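Local structure of alpha-1,6-mannanase (Bacteroides thetaiotaomicron, 4V1S) at residues S175-E179 and A227-I231; L172-L176 and T208-C212; D139-D143 and I187-T192; K200-C204 and Y265-M270. The protein probably hydrolyses alpha-1,6-mannosidic linkages in mannans, as a glycoside hydrolase of family GH76 from a gut bacterium that uses polysaccharides. All blocks are in the same frame, centred on the assembly; numbering follows the deposited sequence.

Interaction 1 of 4, residues S175-E179 and A227-I231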
loop_
_atom_site.group_PDB
_atom_site.type_symbol
_atom_site.label_atom_id
_atom_site.label_comp_id
_atom_site.label_asym_id
_atom_site.label_seq_id
_atom_site.Cartn_x
_atom_site.Cartn_y
_atom_site.Cartn_z
ATOM N N SER A 175 -12.837 5.856 -5.715
ATOM C CA SER A 175 -12.192 4.823 -6.566
ATOM C C SER A 175 -13.253 4.101 -7.422
ATOM O O SER A 175 -13.046 3.816 -8.612
ATOM C CB SER A 175 -11.419 3.820 -5.723
ATOM O OG SER A 175 -10.352 4.423 -5.023
ATOM N N LEU A 176 -14.383 3.766 -6.798
ATOM C CA LEU A 176 -15.419 3.032 -7.530
ATOM C C LEU A 176 -16.087 3.868 -8.629
ATOM O O LEU A 176 -16.632 3.303 -9.609
ATOM C CB LEU A 176 -16.485 2.481 -6.572
ATOM C CG LEU A 176 -16.043 1.286 -5.747
ATOM C CD1 LEU A 176 -17.015 1.061 -4.593
ATOM C CD2 LEU A 176 -15.880 0.005 -6.561
ATOM N N SER A 177 -15.987 5.200 -8.517
ATOM C CA SER A 177 -16.556 6.068 -9.535
ATOM C C SER A 177 -15.657 6.026 -10.789
ATOM O O SER A 177 -16.064 6.495 -11.857
ATOM C CB SER A 177 -16.706 7.519 -9.063
ATOM O OG SER A 177 -15.461 8.233 -9.003
ATOM N N GLY A 178 -14.445 5.460 -10.674
ATOM C CA GLY A 178 -13.567 5.343 -11.855
ATOM C C GLY A 178 -13.814 4.072 -12.664
ATOM O O GLY A 178 -13.164 3.850 -13.673
ATOM N N GLU A 179 -14.723 3.243 -12.205
ATOM C CA GLU A 179 -15.133 2.014 -12.899
ATOM C C GLU A 179 -16.275 2.323 -13.868
ATOM O O GLU A 179 -17.266 2.973 -13.520
ATOM C CB GLU A 179 -15.650 0.951 -11.912
ATOM C CG GLU A 179 -15.869 -0.414 -12.544
ATOM C CD GLU A 179 -16.586 -1.431 -11.675
ATOM O OE1 GLU A 179 -16.947 -1.113 -10.515
ATOM O OE2 GLU A 179 -16.769 -2.580 -12.154
ATOM N N ALA A 227 -18.734 -5.868 -5.875
ATOM C CA ALA A 227 -17.812 -5.013 -6.601
ATOM C C ALA A 227 -16.440 -5.686 -6.729
ATOM O O ALA A 227 -15.876 -5.696 -7.807
ATOM C CB ALA A 227 -17.695 -3.653 -5.938
ATOM N N ALA A 228 -15.921 -6.252 -5.637
ATOM C CA ALA A 228 -14.635 -6.924 -5.675
ATOM C C ALA A 228 -14.642 -8.059 -6.707
ATOM O O ALA A 228 -13.698 -8.219 -7.495
ATOM C CB ALA A 228 -14.248 -7.450 -4.303
ATOM N N ILE A 229 -15.719 -8.831 -6.727
ATOM C CA ILE A 229 -15.842 -9.970 -7.654
ATOM C C ILE A 229 -15.883 -9.498 -9.097
ATOM O O ILE A 229 -15.200 -10.045 -9.961
ATOM C CB ILE A 229 -17.082 -10.824 -7.305
ATOM C CG1 ILE A 229 -16.851 -11.551 -5.968
ATOM C CG2 ILE A 229 -17.386 -11.834 -8.403
ATOM C CD1 ILE A 229 -18.103 -12.193 -5.383
ATOM N N ARG A 230 -16.682 -8.466 -9.350
ATOM C CA ARG A 230 -16.823 -7.915 -10.675
ATOM C C ARG A 230 -15.491 -7.365 -11.201
ATOM O O ARG A 230 -15.083 -7.659 -12.329
ATOM C CB ARG A 230 -17.906 -6.824 -10.659
ATOM C CG ARG A 230 -18.151 -6.154 -11.982
ATOM C CD ARG A 230 -19.236 -5.085 -11.877
ATOM N NE ARG A 230 -18.838 -3.991 -10.987
ATOM C CZ ARG A 230 -19.363 -3.690 -9.800
ATOM N NH1 ARG A 230 -20.373 -4.381 -9.275
ATOM N NH2 ARG A 230 -18.868 -2.653 -9.120
ATOM N N ILE A 231 -14.836 -6.532 -10.388
ATOM C CA ILE A 231 -13.559 -5.961 -10.775
ATOM C C ILE A 231 -12.507 -7.067 -10.932
ATOM O O ILE A 231 -11.717 -7.053 -11.876
ATOM C CB ILE A 231 -13.111 -4.908 -9.748
ATOM C CG1 ILE A 231 -14.077 -3.703 -9.782
ATOM C CG2 ILE A 231 -11.672 -4.488 -10.009
ATOM C CD1 ILE A 231 -13.987 -2.841 -8.539
#
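Two helices of the helical GH76 domain meet here: the C-terminal end of helix 162-177, with the turn that follows it, and the middle of helix 222-239. Glu179, just past the helix end, reaches across to Arg230. The guanidinium takes the carboxylate side-on through NE and NH2, one nitrogen to each oxygen. Arg230 NE lies 2.8 Å from Glu179 OE2, and Arg230 NH2 lies 2.8 Å from Glu179 OE1. Both N-H groups point almost straight at their acceptors, at 169° and 168°. The two flat groups are nearly coplanar, and both oxygens are met on the syn side. Glu179 gets there with an extended chain, its CG anti to the backbone N (chi1 -170°). Arg230 bends at chi3 to bring its edge round. Beneath the salt bridge the contact is apolar. Leu176 CD2 touches Ile231 CD1 at 3.9 Å and Ala227 CB at 4.1 Å. Ile231 CG1 also lies under the carboxylate, 3.8 Å from Glu179 OE2. Ile231 packs further on Ser205 of helix 202-219 and on Ile187. The paired bonds fix the rotation of both charged groups. Ile231 covers one face of the carboxylate, but Arg230 is exposed, so any strengthening of the ion pair is probably modest.

Interaction 2 of 4, residues L172-L176 and T208-C212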
loop_
_atom_site.group_PDB
_atom_site.type_symbol
_atom_site.label_atom_id
_atom_site.label_comp_id
_atom_site.label_asym_id
_atom_site.label_seq_id
_atom_site.Cartn_x
_atom_site.Cartn_y
_atom_site.Cartn_z
ATOM N N LEU A 172 -13.114 5.188 -1.041
ATOM C CA LEU A 172 -13.477 4.009 -1.834
ATOM C C LEU A 172 -14.578 4.380 -2.843
ATOM O O LEU A 172 -14.532 3.943 -3.997
ATOM C CB LEU A 172 -13.869 2.833 -0.967
ATOM C CG LEU A 172 -14.262 1.579 -1.762
ATOM C CD1 LEU A 172 -13.179 1.191 -2.780
ATOM C CD2 LEU A 172 -14.573 0.426 -0.829
ATOM N N ALA A 173 -15.547 5.202 -2.441
ATOM C CA ALA A 173 -16.584 5.628 -3.393
ATOM C C ALA A 173 -15.949 6.380 -4.560
ATOM O O ALA A 173 -16.362 6.246 -5.738
ATOM C CB ALA A 173 -17.611 6.486 -2.717
ATOM N N PHE A 174 -14.917 7.153 -4.263
ATOM C CA PHE A 174 -14.213 7.806 -5.329
ATOM C C PHE A 174 -13.576 6.800 -6.266
ATOM O O PHE A 174 -13.724 6.893 -7.490
ATOM C CB PHE A 174 -13.205 8.841 -4.839
ATOM C CG PHE A 174 -12.568 9.610 -5.973
ATOM C CD1 PHE A 174 -13.287 10.573 -6.641
ATOM C CD2 PHE A 174 -11.325 9.269 -6.466
ATOM C CE1 PHE A 174 -12.747 11.221 -7.743
ATOM C CE2 PHE A 174 -10.779 9.911 -7.552
ATOM C CZ PHE A 174 -11.488 10.896 -8.191
ATOM N N SER A 175 -12.837 5.856 -5.715
ATOM C CA SER A 175 -12.192 4.823 -6.566
ATOM C C SER A 175 -13.253 4.101 -7.422
ATOM O O SER A 175 -13.046 3.816 -8.612
ATOM C CB SER A 175 -11.419 3.820 -5.723
ATOM O OG SER A 175 -10.352 4.423 -5.023
ATOM N N LEU A 176 -14.383 3.766 -6.798
ATOM C CA LEU A 176 -15.419 3.032 -7.530
ATOM C C LEU A 176 -16.087 3.868 -8.629
ATOM O O LEU A 176 -16.632 3.303 -9.609
ATOM C CB LEU A 176 -16.485 2.481 -6.572
ATOM C CG LEU A 176 -16.043 1.286 -5.747
ATOM C CD1 LEU A 176 -17.015 1.061 -4.593
ATOM C CD2 LEU A 176 -15.880 0.005 -6.561
ATOM N N THR A 208 -8.699 -1.131 -5.111
ATOM C CA THR A 208 -10.136 -1.008 -4.968
ATOM C C THR A 208 -10.742 -2.341 -4.462
ATOM O O THR A 208 -11.594 -2.334 -3.574
ATOM C CB THR A 208 -10.769 -0.516 -6.272
ATOM O OG1 THR A 208 -10.240 0.740 -6.626
ATOM C CG2 THR A 208 -12.258 -0.376 -6.176
ATOM N N MET A 209 -10.282 -3.473 -5.004
ATOM C CA MET A 209 -10.703 -4.750 -4.513
ATOM C C MET A 209 -10.400 -4.950 -3.035
ATOM O O MET A 209 -11.265 -5.385 -2.272
ATOM C CB MET A 209 -10.061 -5.896 -5.306
ATOM C CG MET A 209 -10.631 -6.054 -6.721
ATOM S SD MET A 209 -9.599 -7.037 -7.839
ATOM C CE MET A 209 -9.253 -8.456 -6.808
ATOM N N LEU A 210 -9.186 -4.618 -2.618
ATOM C CA LEU A 210 -8.816 -4.821 -1.235
ATOM C C LEU A 210 -9.658 -3.914 -0.329
ATOM O O LEU A 210 -10.136 -4.350 0.712
ATOM C CB LEU A 210 -7.315 -4.607 -1.021
ATOM C CG LEU A 210 -6.857 -4.904 0.407
ATOM C CD1 LEU A 210 -7.166 -6.341 0.822
ATOM C CD2 LEU A 210 -5.372 -4.656 0.550
ATOM N N SER A 211 -9.849 -2.666 -0.739
ATOM C CA SER A 211 -10.679 -1.723 0.011
ATOM C C SER A 211 -12.110 -2.243 0.141
ATOM O O SER A 211 -12.715 -2.197 1.226
ATOM C CB SER A 211 -10.699 -0.355 -0.669
ATOM O OG SER A 211 -9.428 0.271 -0.681
ATOM N N CYS A 212 -12.658 -2.719 -0.980
ATOM C CA CYS A 212 -13.994 -3.319 -0.990
ATOM C C CYS A 212 -14.091 -4.476 0.002
ATOM O O CYS A 212 -15.052 -4.568 0.760
ATOM C CB CYS A 212 -14.373 -3.821 -2.391
ATOM S SG CYS A 212 -14.923 -2.560 -3.548
#
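Ser175 OG is held by Tyr142 O, outside this contact, while Ser175 CB lies against Thr208 OG1 at 3.4 Å. Thr208 OG1 in turn bonds to Cys204 O one turn back in its own helix. No hydrogen bond joins the two segments. Helices 162-177 and 202-219 cross here at 137° between their N-to-C directions, nearer antiparallel than parallel, with the axes of the short segments 10.2 Å apart. Leu172 is the main bump. Its CG stands anti to the backbone N (chi1 180°), which sends both methyls toward the facing helix. Leu172 CD1 rests on Ser211 CB at 3.6 Å and on Thr208 CG2 at 3.9 Å. Leu172 CD2 lies over the backbone at Cys212, 3.7 Å from Cys212 N, and 4.1 Å from Cys212 SG. Leu176 comes in from the next turn, its CD2 3.7 Å from Thr208 CG2. The threonine methyl thus touches both leucines. Ser211 OG turns back to Val207 O, so its CB is what meets Leu172. With all three hydroxyls bonded to backbone carbonyls, the small polar residues present mostly carbon to the leucines, and the buried interface behaves as an apolar one.

Interaction 3 of 4, residues D139-D143 and I187-T192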
loop_
_atom_site.group_PDB
_atom_site.type_symbol
_atom_site.label_atom_id
_atom_site.label_comp_id
_atom_site.label_asym_id
_atom_site.label_seq_id
_atom_site.Cartn_x
_atom_site.Cartn_y
_atom_site.Cartn_z
ATOM N N ASP A 139 -6.140 17.376 -8.701
ATOM C CA ASP A 139 -5.613 16.338 -9.587
ATOM C C ASP A 139 -5.798 15.050 -8.813
ATOM O O ASP A 139 -5.088 14.802 -7.831
ATOM C CB ASP A 139 -4.139 16.622 -9.905
ATOM C CG ASP A 139 -3.610 15.866 -11.120
ATOM O OD1 ASP A 139 -4.389 15.277 -11.919
ATOM O OD2 ASP A 139 -2.360 15.883 -11.303
ATOM N N ARG A 140 -6.788 14.249 -9.230
ATOM C CA ARG A 140 -7.168 13.065 -8.434
ATOM C C ARG A 140 -6.964 11.757 -9.175
ATOM O O ARG A 140 -7.090 11.723 -10.416
ATOM C CB ARG A 140 -8.596 13.178 -7.925
ATOM C CG ARG A 140 -8.856 14.461 -7.144
ATOM C CD ARG A 140 -10.160 14.443 -6.395
ATOM N NE ARG A 140 -11.305 14.476 -7.316
ATOM C CZ ARG A 140 -12.567 14.652 -6.924
ATOM N NH1 ARG A 140 -12.855 14.819 -5.652
ATOM N NH2 ARG A 140 -13.552 14.698 -7.811
ATOM N N PHE A 141 -6.575 10.737 -8.398
ATOM C CA PHE A 141 -6.171 9.416 -8.877
ATOM C C PHE A 141 -6.966 8.345 -8.189
ATOM O O PHE A 141 -7.107 8.356 -6.972
ATOM C CB PHE A 141 -4.666 9.226 -8.623
ATOM C CG PHE A 141 -3.825 10.201 -9.411
ATOM C CD1 PHE A 141 -3.685 11.530 -8.973
ATOM C CD2 PHE A 141 -3.245 9.831 -10.592
ATOM C CE1 PHE A 141 -2.927 12.436 -9.683
ATOM C CE2 PHE A 141 -2.507 10.754 -11.332
ATOM C CZ PHE A 141 -2.374 12.053 -10.881
ATOM N N TYR A 142 -7.486 7.413 -8.978
ATOM C CA TYR A 142 -8.362 6.402 -8.414
ATOM C C TYR A 142 -7.537 5.436 -7.555
ATOM O O TYR A 142 -8.042 4.955 -6.548
ATOM C CB TYR A 142 -9.179 5.692 -9.505
ATOM C CG TYR A 142 -10.077 6.644 -10.263
ATOM C CD1 TYR A 142 -11.221 7.153 -9.680
ATOM C CD2 TYR A 142 -9.758 7.081 -11.546
ATOM C CE1 TYR A 142 -12.051 8.048 -10.368
ATOM C CE2 TYR A 142 -10.585 7.979 -12.223
ATOM C CZ TYR A 142 -11.737 8.448 -11.623
ATOM O OH TYR A 142 -12.584 9.331 -12.274
ATOM N N ASP A 143 -6.279 5.194 -7.924
ATOM C CA ASP A 143 -5.421 4.345 -7.113
ATOM C C ASP A 143 -5.073 4.973 -5.759
ATOM O O ASP A 143 -5.201 4.315 -4.732
ATOM C CB ASP A 143 -4.174 3.843 -7.859
ATOM C CG ASP A 143 -3.249 4.956 -8.311
ATOM O OD1 ASP A 143 -3.698 6.115 -8.429
ATOM O OD2 ASP A 143 -2.056 4.673 -8.585
ATOM N N ILE A 187 -10.870 0.124 -13.978
ATOM C CA ILE A 187 -10.841 1.459 -13.383
ATOM C C ILE A 187 -9.687 2.255 -13.997
ATOM O O ILE A 187 -8.565 1.779 -14.079
ATOM C CB ILE A 187 -10.708 1.361 -11.845
ATOM C CG1 ILE A 187 -11.936 0.656 -11.276
ATOM C CG2 ILE A 187 -10.503 2.742 -11.177
ATOM C CD1 ILE A 187 -11.852 0.322 -9.799
ATOM N N TYR A 188 -9.998 3.489 -14.411
ATOM C CA TYR A 188 -9.022 4.386 -14.971
ATOM C C TYR A 188 -7.919 4.682 -13.977
ATOM O O TYR A 188 -8.146 4.698 -12.774
ATOM C CB TYR A 188 -9.662 5.715 -15.391
ATOM C CG TYR A 188 -10.755 5.596 -16.403
ATOM C CD1 TYR A 188 -10.476 5.485 -17.767
ATOM C CD2 TYR A 188 -12.077 5.584 -15.991
ATOM C CE1 TYR A 188 -11.506 5.367 -18.681
ATOM C CE2 TYR A 188 -13.102 5.469 -16.903
ATOM C CZ TYR A 188 -12.805 5.358 -18.238
ATOM O OH TYR A 188 -13.827 5.245 -19.129
ATOM N N PHE A 189 -6.725 5.003 -14.479
ATOM C CA PHE A 189 -5.697 5.465 -13.586
ATOM C C PHE A 189 -6.087 6.731 -12.854
ATOM O O PHE A 189 -5.904 6.816 -11.654
ATOM C CB PHE A 189 -4.423 5.730 -14.395
ATOM C CG PHE A 189 -3.218 6.096 -13.567
ATOM C CD1 PHE A 189 -2.816 5.295 -12.502
ATOM C CD2 PHE A 189 -2.524 7.284 -13.814
ATOM C CE1 PHE A 189 -1.731 5.652 -11.728
ATOM C CE2 PHE A 189 -1.414 7.636 -13.047
ATOM C CZ PHE A 189 -1.026 6.824 -11.994
ATOM N N GLN A 190 -6.593 7.716 -13.611
ATOM C CA GLN A 190 -6.800 9.037 -13.064
ATOM C C GLN A 190 -8.022 9.773 -13.638
ATOM O O GLN A 190 -8.606 9.375 -14.668
ATOM C CB GLN A 190 -5.580 9.868 -13.232
ATOM C CG GLN A 190 -5.343 10.327 -14.647
ATOM C CD GLN A 190 -4.041 11.095 -14.767
ATOM O OE1 GLN A 190 -3.812 12.117 -14.094
ATOM N NE2 GLN A 190 -3.180 10.604 -15.614
ATOM N N GLU A 191 -8.417 10.811 -12.922
ATOM C CA GLU A 191 -9.681 11.512 -13.175
ATOM C C GLU A 191 -9.514 12.489 -14.331
ATOM O O GLU A 191 -10.442 12.687 -15.130
ATOM C CB GLU A 191 -10.128 12.251 -11.919
ATOM C CG GLU A 191 -11.436 13.012 -12.070
ATOM C CD GLU A 191 -11.808 13.739 -10.789
ATOM O OE1 GLU A 191 -10.895 14.357 -10.144
ATOM O OE2 GLU A 191 -13.008 13.703 -10.445
ATOM N N THR A 192 -8.317 13.082 -14.412
ATOM C CA THR A 192 -8.011 14.109 -15.404
ATOM C C THR A 192 -6.739 13.727 -16.167
ATOM O O THR A 192 -5.632 14.055 -15.764
ATOM C CB THR A 192 -7.850 15.499 -14.722
ATOM O OG1 THR A 192 -8.988 15.770 -13.892
ATOM C CG2 THR A 192 -7.715 16.589 -15.772
HETATM O O HOH W 1 -6.145 13.212 -12.456
HETATM O O HOH W 2 -3.688 15.512 -14.393
HETATM O O HOH W 3 -8.685 15.400 -11.159
#
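A single antiparallel-type beta bridge, Phe141 with Gln190, joins the lead-in to helix 142-159 to the loop before strand 199-201. Two backbone bonds frame it: Glu191 N to Arg140 O at 3.0 Å and Tyr142 N to Phe189 O at 3.2 Å. Side chains fill the spaces to each side. The Tyr142 ring is the large bump. It lies along the opposing backbone from Tyr188 to Glu191, with Tyr142 CE2 3.4 Å from Gln190 C. At the base of this ring, Ile187 CG2 fits against Tyr142 CB at 3.6 Å. Phe174 of helix 162-177 stacks on the same tyrosine. Phe141 turns an edge to the face of Phe189 in an offset edge-to-face pair, with ring planes 71° apart. The CB of Gln190 fills in beside Phe141 CD2. Phe189 has its CG anti to the backbone N (chi1 -174°), which turns its ring back toward Phe141 and Asp143, where its CE1 meets the Asp143 carboxylate. That carboxylate binds a glycerol, probably from the crystallisation liquor. Arg140 and Glu191 close the opposite end from Phe189 with a side-on salt bridge, NE and NH2 taking one oxygen each. Water 3 braces it, accepting from Arg140 N and Thr192 OG1 and donating to Glu191 OE1 at 2.6 Å. The Arg140 NE bond to Glu191 OE1 is 2.9 Å long and nearly straight, at 173°.

Interaction 4 of 4, residues K200-C204 and Y265-M270. With GOL (glycerol), chain C.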
loop_
_atom_site.group_PDB
_atom_site.type_symbol
_atom_site.label_atom_id
_atom_site.label_comp_id
_atom_site.label_asym_id
_atom_site.label_seq_id
_atom_site.Cartn_x
_atom_site.Cartn_y
_atom_site.Cartn_z
ATOM N N LYS A 200 -6.647 1.939 -18.182
ATOM C CA LYS A 200 -7.150 1.285 -16.976
ATOM C C LYS A 200 -6.068 0.357 -16.447
ATOM O O LYS A 200 -5.376 -0.306 -17.203
ATOM C CB LYS A 200 -8.474 0.540 -17.243
ATOM C CG LYS A 200 -9.585 1.497 -17.632
ATOM C CD LYS A 200 -10.928 0.816 -17.664
ATOM C CE LYS A 200 -12.068 1.832 -17.737
ATOM N NZ LYS A 200 -13.391 1.180 -17.498
ATOM N N ASN A 201 -5.923 0.338 -15.131
ATOM C CA ASN A 201 -4.675 -0.095 -14.482
ATOM C C ASN A 201 -4.917 -1.147 -13.397
ATOM O O ASN A 201 -5.874 -1.069 -12.619
ATOM C CB ASN A 201 -3.948 1.133 -13.872
ATOM C CG ASN A 201 -3.543 2.135 -14.927
ATOM O OD1 ASN A 201 -2.342 2.371 -15.169
ATOM N ND2 ASN A 201 -4.531 2.698 -15.592
ATOM N N THR A 202 -4.051 -2.152 -13.386
ATOM C CA THR A 202 -4.126 -3.195 -12.414
ATOM C C THR A 202 -4.129 -2.633 -10.999
ATOM O O THR A 202 -4.908 -3.092 -10.181
ATOM C CB THR A 202 -2.960 -4.176 -12.584
ATOM O OG1 THR A 202 -3.006 -4.714 -13.906
ATOM C CG2 THR A 202 -3.056 -5.285 -11.554
ATOM N N ILE A 203 -3.297 -1.639 -10.728
ATOM C CA ILE A 203 -3.203 -1.143 -9.353
ATOM C C ILE A 203 -4.551 -0.576 -8.912
ATOM O O ILE A 203 -4.947 -0.765 -7.762
ATOM C CB ILE A 203 -2.048 -0.151 -9.116
ATOM C CG1 ILE A 203 -1.909 0.170 -7.614
ATOM C CG2 ILE A 203 -2.201 1.115 -9.949
ATOM C CD1 ILE A 203 -1.599 -1.040 -6.745
ATOM N N CYS A 204 -5.254 0.103 -9.818
ATOM C CA CYS A 204 -6.580 0.598 -9.502
ATOM C C CYS A 204 -7.570 -0.530 -9.192
ATOM O O CYS A 204 -8.286 -0.429 -8.207
ATOM C CB CYS A 204 -7.102 1.477 -10.628
ATOM S SG CYS A 204 -6.035 2.875 -10.969
ATOM N N TYR A 265 3.957 -4.822 -6.788
ATOM C CA TYR A 265 2.781 -4.417 -6.069
ATOM C C TYR A 265 1.463 -4.737 -6.780
ATOM O O TYR A 265 0.435 -4.860 -6.151
ATOM C CB TYR A 265 2.843 -2.949 -5.674
ATOM C CG TYR A 265 2.501 -1.901 -6.724
ATOM C CD1 TYR A 265 2.879 -2.036 -8.085
ATOM C CD2 TYR A 265 1.840 -0.740 -6.352
ATOM C CE1 TYR A 265 2.582 -1.066 -9.023
ATOM C CE2 TYR A 265 1.526 0.232 -7.275
ATOM C CZ TYR A 265 1.897 0.082 -8.611
ATOM O OH TYR A 265 1.572 1.056 -9.511
ATOM N N ASN A 266 1.510 -4.914 -8.088
ATOM C CA ASN A 266 0.305 -5.341 -8.818
ATOM C C ASN A 266 -0.021 -6.806 -8.499
ATOM O O ASN A 266 -1.175 -7.155 -8.292
ATOM C CB ASN A 266 0.459 -5.092 -10.307
ATOM C CG ASN A 266 0.167 -3.666 -10.661
ATOM O OD1 ASN A 266 -0.649 -3.009 -9.990
ATOM N ND2 ASN A 266 0.838 -3.160 -11.663
ATOM N N ALA A 267 1.010 -7.640 -8.380
ATOM C CA ALA A 267 0.823 -8.997 -7.813
ATOM C C ALA A 267 0.391 -8.944 -6.337
ATOM O O ALA A 267 -0.592 -9.582 -5.948
ATOM C CB ALA A 267 2.077 -9.838 -7.981
ATOM N N GLY A 268 1.108 -8.161 -5.532
ATOM C CA GLY A 268 0.895 -8.181 -4.092
ATOM C C GLY A 268 -0.491 -7.718 -3.677
ATOM O O GLY A 268 -1.140 -8.350 -2.873
ATOM N N PHE A 269 -0.957 -6.597 -4.211
ATOM C CA PHE A 269 -2.275 -6.140 -3.839
ATOM C C PHE A 269 -3.382 -7.085 -4.357
ATOM O O PHE A 269 -4.400 -7.207 -3.701
ATOM C CB PHE A 269 -2.563 -4.717 -4.296
ATOM C CG PHE A 269 -1.989 -3.642 -3.386
ATOM C CD1 PHE A 269 -2.593 -3.367 -2.162
ATOM C CD2 PHE A 269 -0.940 -2.835 -3.801
ATOM C CE1 PHE A 269 -2.119 -2.369 -1.348
ATOM C CE2 PHE A 269 -0.477 -1.818 -2.989
ATOM C CZ PHE A 269 -1.075 -1.592 -1.775
ATOM N N MET A 270 -3.160 -7.777 -5.477
ATOM C CA MET A 270 -4.089 -8.820 -5.909
ATOM C C MET A 270 -4.092 -10.019 -4.958
ATOM O O MET A 270 -5.153 -10.490 -4.581
ATOM C CB MET A 270 -3.862 -9.267 -7.359
ATOM C CG MET A 270 -4.151 -8.191 -8.423
ATOM S SD MET A 270 -5.855 -7.585 -8.483
ATOM C CE MET A 270 -6.612 -9.009 -9.246
HETATM C C1 GOL C . 0.728 3.849 -13.447
HETATM O O1 GOL C . 1.767 4.627 -12.838
HETATM C C2 GOL C . 0.647 2.471 -12.791
HETATM O O2 GOL C . -0.136 1.607 -13.620
HETATM C C3 GOL C . 2.057 1.912 -12.588
HETATM O O3 GOL C . 2.028 0.615 -11.968
HETATM O O HOH W 4 -1.115 -0.783 -12.538
#
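A pocket holding a glycerol lies where strand 199-201 turns into helix 202-219 and faces helix 264-281. The glycerol probably came from the crystallisation liquor. Ile203 carries the protein contact. Its CG1 is anti to the backbone N (chi1 -172°), which brings CD1 into the corner formed by the Tyr265 and Phe269 rings. Ile203 CD1 lies 3.4 Å from Tyr265 CE2 and 3.5 Å from Phe269 CD2. The isoleucine and tyrosine side chains cross at about a right angle. Beside them, the amide of Asn266 packs against Thr202, with Thr202 CG2 3.7 Å from Asn266 OD1. Water 4 bridges the segments on the pocket side. Water 4 accepts from Ile203 N at 3.0 Å and from Asn266 ND2 at 3.2 Å. The same water 4 also bonds to glycerol O2 at 2.8 Å. Glycerol O2 is in turn 2.8 Å from Asn201 OD1, and glycerol O3 meets the hydroxyl of Tyr265 in the plane of its ring. The water therefore gives the first-turn N-H of Ile203 a partner and ties it to the ligand. Asp249 adds another bond to the glycerol. Around the contact, Thr202 OG1 bonds to Trp248 O of strand 246-252, Phe315 stacks on Tyr265, and Trp147 of helix 142-159 meets Phe269 edge-to-face. Met270 touches Leu247 of that strand and Asn232 and Thr235 of helix 222-239.

In the fold
Interactions 1 and 2 share Ser175 and Leu176 and set helix 162-177 against the next two helices, 202-219 and 222-239. Interaction 2 is buried and apolar; interaction 1 lies farther from the chain centre and adds a salt bridge. Interaction 3 is also partly buried, but joins loop backbone with a bridge, waters and an ion pair. It touches both interactions 1 and 2 through Ser175. Interaction 4 is fully buried and closest to the chain centre, combining aromatic packing with a water and glycerol site. It shares helix 202-219 with interaction 2, where Met209 meets Met270, and touches interaction 3 through Ile187 and Asn201.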